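Nucleoside-diphosphate-sugar pyrophosphorylase (Vibrio cholerae, PDB 4EVW) probably transfers a nucleotidyl group from a nucleoside triphosphate to a sugar phosphate, forming a nucleotide sugar with release of pyrophosphate. Local coordinates at residues 1-6 with 89-94; 51-56 with 75-80; 83-88 with 201-206. The protein carries 1 engineered substitution. One frame throughout, in Å; residues are numbered along the deposited sequence.

Interaction 1: 1-6 with 89-94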
loop_
_atom_site.group_PDB
_atom_site.type_symbol
_atom_site.label_atom_id
_atom_site.label_comp_id
_atom_site.label_asym_id
_atom_site.label_seq_id
_atom_site.Cartn_x
_atom_site.Cartn_y
_atom_site.Cartn_z
HETATM N N MSE A 1 -1.044 9.627 7.955
HETATM C CA MSE A 1 0.127 9.668 7.038
HETATM C C MSE A 1 -0.016 8.638 5.932
HETATM O O MSE A 1 -0.301 7.465 6.194
HETATM C CB MSE A 1 1.419 9.393 7.812
HETATM C CG MSE A 1 2.649 9.422 6.935
HETATM SE SE MSE A 1 4.288 9.252 7.937
HETATM C CE MSE A 1 4.282 10.965 8.842
ATOM N N ILE A 2 0.189 9.080 4.697
ATOM C CA ILE A 2 0.085 8.200 3.540
ATOM C C ILE A 2 1.478 7.626 3.301
ATOM O O ILE A 2 2.436 8.371 3.095
ATOM C CB ILE A 2 -0.368 8.979 2.297
ATOM C CG1 ILE A 2 -1.681 9.716 2.590
ATOM C CG2 ILE A 2 -0.548 8.026 1.123
ATOM C CD1 ILE A 2 -2.892 8.824 2.651
ATOM N N VAL A 3 1.582 6.304 3.340
ATOM C CA VAL A 3 2.866 5.633 3.171
ATOM C C VAL A 3 2.881 4.852 1.868
ATOM O O VAL A 3 2.008 4.017 1.622
ATOM C CB VAL A 3 3.124 4.660 4.339
ATOM C CG1 VAL A 3 4.465 3.955 4.151
ATOM C CG2 VAL A 3 3.092 5.422 5.667
ATOM N N ILE A 4 3.871 5.117 1.030
ATOM C CA ILE A 4 3.952 4.408 -0.229
ATOM C C ILE A 4 5.237 3.612 -0.343
ATOM O O ILE A 4 6.309 4.174 -0.574
ATOM C CB ILE A 4 3.902 5.353 -1.446
ATOM C CG1 ILE A 4 2.851 6.446 -1.244
ATOM C CG2 ILE A 4 3.564 4.533 -2.706
ATOM C CD1 ILE A 4 1.430 5.996 -1.484
ATOM N N PRO A 5 5.158 2.327 -0.121
ATOM C CA PRO A 5 6.315 1.467 -0.265
ATOM C C PRO A 5 6.612 1.278 -1.750
ATOM O O PRO A 5 5.768 0.862 -2.463
ATOM C CB PRO A 5 5.869 0.184 0.387
ATOM C CG PRO A 5 4.404 0.218 0.339
ATOM C CD PRO A 5 3.937 1.587 0.193
HETATM N N MSE A 6 7.786 1.628 -2.204
HETATM C CA MSE A 6 8.097 1.491 -3.600
HETATM C C MSE A 6 9.545 1.135 -3.782
HETATM O O MSE A 6 10.179 1.693 -4.584
HETATM C CB MSE A 6 7.757 2.758 -4.376
HETATM C CG MSE A 6 8.001 4.036 -3.645
HETATM SE SE MSE A 6 7.617 5.705 -4.627
HETATM C CE MSE A 6 8.676 5.474 -6.183
ATOM N N GLU A 89 7.765 -5.401 5.012
ATOM C CA GLU A 89 9.085 -5.092 5.542
ATOM C C GLU A 89 9.497 -3.691 5.085
ATOM O O GLU A 89 10.095 -2.933 5.844
ATOM C CB GLU A 89 10.135 -6.119 5.085
ATOM C CG GLU A 89 11.518 -5.809 5.658
ATOM C CD GLU A 89 12.564 -6.876 5.361
ATOM O OE1 GLU A 89 12.522 -7.490 4.274
ATOM O OE2 GLU A 89 13.446 -7.079 6.220
ATOM N N THR A 90 9.176 -3.352 3.841
ATOM C CA THR A 90 9.512 -2.032 3.315
ATOM C C THR A 90 8.916 -0.953 4.214
ATOM O O THR A 90 9.601 -0.001 4.599
ATOM C CB THR A 90 8.977 -1.863 1.886
ATOM O OG1 THR A 90 9.576 -2.860 1.044
ATOM C CG2 THR A 90 9.310 -0.469 1.346
ATOM N N VAL A 91 7.640 -1.105 4.553
ATOM C CA VAL A 91 6.970 -0.143 5.419
ATOM C C VAL A 91 7.656 -0.054 6.783
ATOM O O VAL A 91 7.939 1.042 7.271
ATOM C CB VAL A 91 5.487 -0.520 5.599
ATOM C CG1 VAL A 91 4.870 0.301 6.729
ATOM C CG2 VAL A 91 4.729 -0.270 4.279
ATOM N N THR A 92 7.936 -1.201 7.399
ATOM C CA THR A 92 8.600 -1.194 8.705
ATOM C C THR A 92 9.970 -0.509 8.648
ATOM O O THR A 92 10.298 0.310 9.509
ATOM C CB THR A 92 8.760 -2.634 9.249
ATOM O OG1 THR A 92 7.462 -3.188 9.503
ATOM C CG2 THR A 92 9.571 -2.636 10.542
ATOM N N LEU A 93 10.772 -0.833 7.639
ATOM C CA LEU A 93 12.093 -0.219 7.511
ATOM C C LEU A 93 11.974 1.278 7.207
ATOM O O LEU A 93 12.805 2.079 7.643
ATOM C CB LEU A 93 12.905 -0.927 6.421
ATOM C CG LEU A 93 13.310 -2.366 6.756
ATOM C CD1 LEU A 93 14.133 -2.952 5.609
ATOM C CD2 LEU A 93 14.116 -2.379 8.048
ATOM N N GLY A 94 10.933 1.652 6.466
ATOM C CA GLY A 94 10.713 3.056 6.149
ATOM C C GLY A 94 10.338 3.857 7.387
ATOM O O GLY A 94 10.793 4.989 7.572
#
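Pro5 and Val3 on strand 2-5 pack against Thr90 and Val91 on helix 87-100, a strand-on-helix contact in the Rossmann-like alpha/beta fold expected of a nucleotide-sugar pyrophosphorylase. The short segments run at 121° to each other, and their axes approach to 8.3 Å. The interface is small and entirely buried, and no hydrogen bond crosses it; fit between carbon atoms is what joins the two elements.

The apolar contacts fall on residues that alternate along the strand. At the proline ring, CB of Pro5 meets Thr90 CG2 at 3.6 Å. The neighbouring ring atom, Pro5 CG, reaches Val91 CG2 at 4.0 Å, the two side chains lying alongside and pointing the same way. The valine torsion (chi1 168°) sets CG1 anti to the backbone N and CG2 beside that N, where CG2 can touch both Pro5 and Val3. Ile52 of strand 49-54 and Val111 of strand 109-111 continue this greasy layer, while Tyr183 of helix 180-191 packs on Val91.

The one polar side chain of the contact, Thr90, turns its hydroxyl back to the chain before it. Its two branches part: CG2, anti to the backbone N, faces the proline, whereas OG1 is hydrogen-bonded to Gly86 O and Thr84 OG1, so the hydroxyl is satisfied without help from the strand. Within the helix, Gly94 N donates to Thr90 O at 2.8 Å. Nearer the start of the strand, Val3 CG1 and Val91 CG2 are two methyl groups 4.2 Å apart.

Interaction 2: 51-56 with 75-80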
loop_
_atom_site.group_PDB
_atom_site.type_symbol
_atom_site.label_atom_id
_atom_site.label_comp_id
_atom_site.label_asym_id
_atom_site.label_seq_id
_atom_site.Cartn_x
_atom_site.Cartn_y
_atom_site.Cartn_z
ATOM N N PHE A 51 7.477 8.384 1.375
ATOM C CA PHE A 51 7.813 7.598 0.198
ATOM C C PHE A 51 9.014 6.743 0.578
ATOM O O PHE A 51 10.044 7.268 1.002
ATOM C CB PHE A 51 8.160 8.530 -0.967
ATOM C CG PHE A 51 7.024 9.440 -1.369
ATOM C CD1 PHE A 51 5.946 8.947 -2.098
ATOM C CD2 PHE A 51 7.022 10.776 -0.995
ATOM C CE1 PHE A 51 4.876 9.779 -2.451
ATOM C CE2 PHE A 51 5.958 11.618 -1.342
ATOM C CZ PHE A 51 4.886 11.114 -2.072
ATOM N N ILE A 52 8.876 5.430 0.444
ATOM C CA ILE A 52 9.966 4.528 0.795
ATOM C C ILE A 52 10.515 3.965 -0.497
ATOM O O ILE A 52 9.874 3.160 -1.170
ATOM C CB ILE A 52 9.481 3.393 1.708
ATOM C CG1 ILE A 52 8.697 3.986 2.886
ATOM C CG2 ILE A 52 10.677 2.612 2.237
ATOM C CD1 ILE A 52 7.965 2.949 3.730
ATOM N N VAL A 53 11.715 4.409 -0.835
ATOM C CA VAL A 53 12.340 4.018 -2.079
ATOM C C VAL A 53 13.641 3.291 -1.883
ATOM O O VAL A 53 14.160 3.167 -0.769
ATOM C CB VAL A 53 12.664 5.249 -2.930
ATOM C CG1 VAL A 53 11.426 6.096 -3.115
ATOM C CG2 VAL A 53 13.750 6.068 -2.236
ATOM N N ARG A 54 14.183 2.843 -3.003
ATOM C CA ARG A 54 15.450 2.157 -2.981
ATOM C C ARG A 54 16.513 3.029 -3.618
ATOM O O ARG A 54 16.202 3.915 -4.416
ATOM C CB ARG A 54 15.338 0.865 -3.734
ATOM C CG ARG A 54 16.180 -0.140 -3.094
ATOM C CD ARG A 54 15.671 -1.490 -3.380
ATOM N NE ARG A 54 16.822 -2.307 -3.680
ATOM C CZ ARG A 54 17.138 -2.713 -4.899
ATOM N NH1 ARG A 54 16.369 -2.391 -5.936
ATOM N NH2 ARG A 54 18.243 -3.413 -5.083
ATOM N N ASN A 55 17.769 2.768 -3.274
ATOM C CA ASN A 55 18.875 3.548 -3.811
ATOM C C ASN A 55 19.242 3.166 -5.239
ATOM O O ASN A 55 20.399 2.876 -5.529
ATOM C CB ASN A 55 20.099 3.407 -2.901
ATOM C CG ASN A 55 20.614 1.984 -2.830
ATOM O OD1 ASN A 55 19.900 1.031 -3.144
ATOM N ND2 ASN A 55 21.863 1.832 -2.399
ATOM N N VAL A 56 18.256 3.161 -6.129
ATOM C CA VAL A 56 18.488 2.842 -7.534
ATOM C C VAL A 56 17.786 3.846 -8.445
ATOM O O VAL A 56 16.811 4.488 -8.044
ATOM C CB VAL A 56 17.993 1.417 -7.899
ATOM C CG1 VAL A 56 18.903 0.365 -7.278
ATOM C CG2 VAL A 56 16.560 1.226 -7.425
ATOM N N PHE A 75 6.298 15.995 3.173
ATOM C CA PHE A 75 6.622 14.635 2.798
ATOM C C PHE A 75 8.020 14.262 3.227
ATOM O O PHE A 75 8.889 15.120 3.430
ATOM C CB PHE A 75 6.405 14.410 1.293
ATOM C CG PHE A 75 7.373 15.143 0.404
ATOM C CD1 PHE A 75 8.580 14.558 0.034
ATOM C CD2 PHE A 75 7.067 16.414 -0.080
ATOM C CE1 PHE A 75 9.469 15.227 -0.810
ATOM C CE2 PHE A 75 7.948 17.092 -0.922
ATOM C CZ PHE A 75 9.151 16.497 -1.289
ATOM N N TYR A 76 8.215 12.961 3.377
ATOM C CA TYR A 76 9.475 12.407 3.813
ATOM C C TYR A 76 9.870 11.310 2.850
ATOM O O TYR A 76 9.021 10.655 2.241
ATOM C CB TYR A 76 9.315 11.819 5.216
ATOM C CG TYR A 76 8.674 12.766 6.201
ATOM C CD1 TYR A 76 9.421 13.756 6.838
ATOM C CD2 TYR A 76 7.312 12.683 6.489
ATOM C CE1 TYR A 76 8.825 14.636 7.741
ATOM C CE2 TYR A 76 6.706 13.558 7.389
ATOM C CZ TYR A 76 7.468 14.530 8.011
ATOM O OH TYR A 76 6.868 15.392 8.905
ATOM N N ILE A 77 11.170 11.115 2.707
ATOM C CA ILE A 77 11.660 10.075 1.830
ATOM C C ILE A 77 12.607 9.213 2.637
ATOM O O ILE A 77 13.538 9.714 3.269
ATOM C CB ILE A 77 12.403 10.662 0.616
ATOM C CG1 ILE A 77 11.424 11.464 -0.243
ATOM C CG2 ILE A 77 13.041 9.537 -0.201
ATOM C CD1 ILE A 77 12.074 12.144 -1.430
ATOM N N ALA A 78 12.341 7.913 2.639
ATOM C CA ALA A 78 13.180 6.969 3.351
ATOM C C ALA A 78 13.827 6.142 2.256
ATOM O O ALA A 78 13.144 5.463 1.492
ATOM C CB ALA A 78 12.329 6.085 4.265
ATOM N N GLU A 79 15.146 6.212 2.161
ATOM C CA GLU A 79 15.842 5.470 1.123
ATOM C C GLU A 79 16.451 4.195 1.688
ATOM O O GLU A 79 17.273 4.243 2.600
ATOM C CB GLU A 79 16.927 6.350 0.496
ATOM C CG GLU A 79 17.622 5.720 -0.692
ATOM C CD GLU A 79 18.714 6.607 -1.261
ATOM O OE1 GLU A 79 18.638 6.949 -2.457
ATOM O OE2 GLU A 79 19.648 6.959 -0.508
ATOM N N LEU A 80 16.029 3.055 1.151
ATOM C CA LEU A 80 16.523 1.762 1.603
ATOM C C LEU A 80 17.676 1.338 0.699
ATOM O O LEU A 80 17.675 1.637 -0.491
ATOM C CB LEU A 80 15.389 0.734 1.561
ATOM C CG LEU A 80 14.146 1.139 2.372
ATOM C CD1 LEU A 80 13.181 -0.039 2.468
ATOM C CD2 LEU A 80 14.563 1.584 3.770
HETATM O O HOH W 1 17.155 6.475 -4.581
#
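Phe51, Ile52, Val53 and Arg54 pair in parallel register with Ile77, Ala78, Glu79 and Leu80, the two strands of a beta-alpha-beta unit whose connecting helix is 59-70. The axes approach to 4.5 Å with a 26° twist. Phe51 and Val53 each bond with N and O to the residues flanking their partners, Ile77 and Glu79: Phe51 N donates to Tyr76 O, Phe51 O accepts from Ala78 N, Val53 N donates to Ala78 O, and Val53 O takes Leu80 N at 2.7 Å in a nearly straight bond. A fifth bond, Asn55 N to Leu80 O, is more bent (137°) and carries the pairing beyond the strand, where Asn55 centres an inverse gamma turn.

The side chains divide between the faces of the sheet. On the face of Ile52, Ala78 and Leu80, the Ile52 and Leu80 side chains cross at a slant, Ile52 CG2 meeting Leu80 CD1 at 3.7 Å; helix 87-100 packs on this face through Thr90 and Leu93. On the other face, Val53 CG2 touches Ile77 CG2 at 4.1 Å. Nearby, Phe75 CB lies at the edge of the Phe51 ring, close to its plane and 3.9 Å from Phe51 CE2, with Val63 and Ala67 of helix 59-70 beyond these aromatics.

Glu79 adds a polar end to this second face. With CG anti to the backbone N (chi1 -174°) and the chain extended beyond it, its carboxylate lies alongside Asn55, Glu79 CD standing 3.9 Å from Asn55 CB. A water bridges the strands here, donating one hydrogen to Glu79 OE1 at 2.6 Å and the other to Arg54 O at 2.7 Å.

Interaction 3: 83-88 with 201-206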
loop_
_atom_site.group_PDB
_atom_site.type_symbol
_atom_site.label_atom_id
_atom_site.label_comp_id
_atom_site.label_asym_id
_atom_site.label_seq_id
_atom_site.Cartn_x
_atom_site.Cartn_y
_atom_site.Cartn_z
ATOM N N GLU A 83 17.276 -4.843 -0.928
ATOM C CA GLU A 83 15.946 -5.249 -1.352
ATOM C C GLU A 83 15.278 -5.768 -0.082
ATOM O O GLU A 83 15.967 -6.212 0.837
ATOM C CB GLU A 83 16.032 -6.390 -2.366
ATOM C CG GLU A 83 16.763 -6.061 -3.650
ATOM C CD GLU A 83 16.928 -7.278 -4.541
ATOM O OE1 GLU A 83 16.058 -8.174 -4.489
ATOM O OE2 GLU A 83 17.918 -7.334 -5.302
ATOM N N THR A 84 13.952 -5.710 -0.021
ATOM C CA THR A 84 13.244 -6.223 1.147
ATOM C C THR A 84 12.488 -7.485 0.748
ATOM O O THR A 84 12.449 -7.849 -0.424
ATOM C CB THR A 84 12.226 -5.214 1.707
ATOM O OG1 THR A 84 11.147 -5.067 0.778
ATOM C CG2 THR A 84 12.890 -3.857 1.950
ATOM N N ARG A 85 11.880 -8.138 1.731
ATOM C CA ARG A 85 11.136 -9.363 1.488
ATOM C C ARG A 85 9.690 -9.082 1.083
ATOM O O ARG A 85 8.912 -10.005 0.861
ATOM C CB ARG A 85 11.164 -10.238 2.746
ATOM C CG ARG A 85 12.572 -10.578 3.238
ATOM C CD ARG A 85 12.535 -11.391 4.530
ATOM N NE ARG A 85 12.697 -10.569 5.727
ATOM C CZ ARG A 85 12.441 -10.988 6.964
ATOM N NH1 ARG A 85 11.999 -12.223 7.174
ATOM N NH2 ARG A 85 12.639 -10.179 7.996
ATOM N N GLY A 86 9.331 -7.807 0.982
ATOM C CA GLY A 86 7.969 -7.470 0.605
ATOM C C GLY A 86 7.516 -6.149 1.196
ATOM O O GLY A 86 8.194 -5.581 2.048
ATOM N N GLN A 87 6.359 -5.665 0.758
ATOM C CA GLN A 87 5.843 -4.382 1.233
ATOM C C GLN A 87 5.763 -4.197 2.741
ATOM O O GLN A 87 5.979 -3.091 3.235
ATOM C CB GLN A 87 4.462 -4.103 0.638
ATOM C CG GLN A 87 4.466 -3.822 -0.852
ATOM C CD GLN A 87 3.099 -3.394 -1.350
ATOM O OE1 GLN A 87 2.095 -3.552 -0.653
ATOM N NE2 GLN A 87 3.052 -2.858 -2.564
ATOM N N ALA A 88 5.441 -5.257 3.478
ATOM C CA ALA A 88 5.341 -5.120 4.925
ATOM C C ALA A 88 6.701 -4.778 5.519
ATOM O O ALA A 88 6.791 -3.961 6.435
ATOM C CB ALA A 88 4.787 -6.405 5.553
ATOM N N GLY A 201 8.292 -16.901 2.122
ATOM C CA GLY A 201 9.198 -15.972 2.767
ATOM C C GLY A 201 8.813 -14.517 2.574
ATOM O O GLY A 201 9.272 -13.655 3.320
ATOM N N GLU A 202 7.976 -14.233 1.579
ATOM C CA GLU A 202 7.562 -12.855 1.319
ATOM C C GLU A 202 6.716 -12.307 2.460
ATOM O O GLU A 202 5.934 -13.030 3.071
ATOM C CB GLU A 202 6.765 -12.754 0.013
ATOM C CG GLU A 202 7.584 -12.956 -1.256
ATOM C CD GLU A 202 7.831 -14.419 -1.576
ATOM O OE1 GLU A 202 7.234 -15.291 -0.908
ATOM O OE2 GLU A 202 8.615 -14.698 -2.507
ATOM N N LEU A 203 6.870 -11.018 2.730
ATOM C CA LEU A 203 6.133 -10.376 3.810
ATOM C C LEU A 203 5.154 -9.343 3.259
ATOM O O LEU A 203 5.535 -8.224 2.908
ATOM C CB LEU A 203 7.119 -9.721 4.780
ATOM C CG LEU A 203 8.131 -10.679 5.411
ATOM C CD1 LEU A 203 9.084 -9.904 6.318
ATOM C CD2 LEU A 203 7.388 -11.742 6.208
ATOM N N TYR A 204 3.890 -9.743 3.187
ATOM C CA TYR A 204 2.821 -8.894 2.668
ATOM C C TYR A 204 2.062 -8.194 3.789
ATOM O O TYR A 204 2.083 -8.639 4.935
ATOM C CB TYR A 204 1.862 -9.746 1.844
ATOM C CG TYR A 204 2.534 -10.442 0.686
ATOM C CD1 TYR A 204 3.202 -9.709 -0.298
ATOM C CD2 TYR A 204 2.506 -11.830 0.567
ATOM C CE1 TYR A 204 3.824 -10.343 -1.370
ATOM C CE2 TYR A 204 3.126 -12.474 -0.503
ATOM C CZ TYR A 204 3.781 -11.722 -1.468
ATOM O OH TYR A 204 4.388 -12.349 -2.532
ATOM N N ILE A 205 1.370 -7.110 3.446
ATOM C CA ILE A 205 0.625 -6.337 4.436
ATOM C C ILE A 205 -0.685 -6.966 4.920
ATOM O O ILE A 205 -0.953 -6.993 6.119
ATOM C CB ILE A 205 0.272 -4.926 3.896
ATOM C CG1 ILE A 205 1.540 -4.190 3.445
ATOM C CG2 ILE A 205 -0.477 -4.130 4.985
ATOM C CD1 ILE A 205 2.263 -3.448 4.537
ATOM N N ALA A 206 -1.506 -7.457 3.995
ATOM C CA ALA A 206 -2.803 -8.024 4.362
ATOM C C ALA A 206 -2.781 -9.018 5.527
ATOM O O ALA A 206 -3.610 -8.935 6.431
ATOM C CB ALA A 206 -3.474 -8.651 3.128
HETATM O O HOH W 2 10.977 -13.984 5.531
HETATM O O HOH W 3 1.434 -6.318 0.650
#
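Arg85 and Leu203 meet through both backbone and side chain, where the loop 201-206 runs beside the start of helix 87-100. Two backbone hydrogen bonds tie the segments, one through the backbone N and one through the O of Leu203. Leu203 N donates to Arg85 O at 2.9 Å, approaching from well above the carbonyl plane, 53° out of it. Leu203 O accepts from Ala88 N at 3.0 Å, thereby satisfying an N-H of the first helical turn that has no carbonyl one turn earlier within the helix.

Close fit accompanies these bonds. Gly86 lies between them, its phi of 150° and the nearness of Leu203 O both suited to a residue without a side chain. Ala88 points at the loop, and Ile205 CD1 reaches Ala88 CA at 3.5 Å. Tyr204 O, also beside the Ala88 methyl, is buried with no partner in the model.

The guanidinium of Arg85 lies flat on a methyl group: Leu203 CD1 stands over the centre of one face, 3.6 Å from Arg85 CZ. A bend at chi3 (-97°) turns the group onto the leucine, while in its plane Arg85 NH1 donates to a water that in turn donates to Gly201 O. A second water accepts from Ile205 N and donates to Gln87 OE1, 3.1 Å away.

Around this contact, Tyr187 and Tyr190 of helix 180-191 pack on Leu203. The whole is a helix N-terminus with glycine at the N-cap, one of its first N-H groups, that of Ala88, served by Leu203 O from a sequence-distant loop.

The three contacts illustrate how chemistry varies with place in an alpha/beta fold. Interaction 1 is core, joined by carbon contacts alone; interaction 2, partly buried, is built on a backbone ladder with apolar faces and a watered end; interaction 3, the one with exposed residues, mixes backbone bonds, water bridges and a charged group lying on a leucine. Interactions 1 and 3 share helix 87-100, whose start is held by the loop and whose next turn lies on the sheet, and Ile205 CD1 packs on Val91 CG2. Interactions 1 and 2 share the sheet: Ile52 pairs with Ile4 and Met6 through its backbone, while its CD1 packs on the helix.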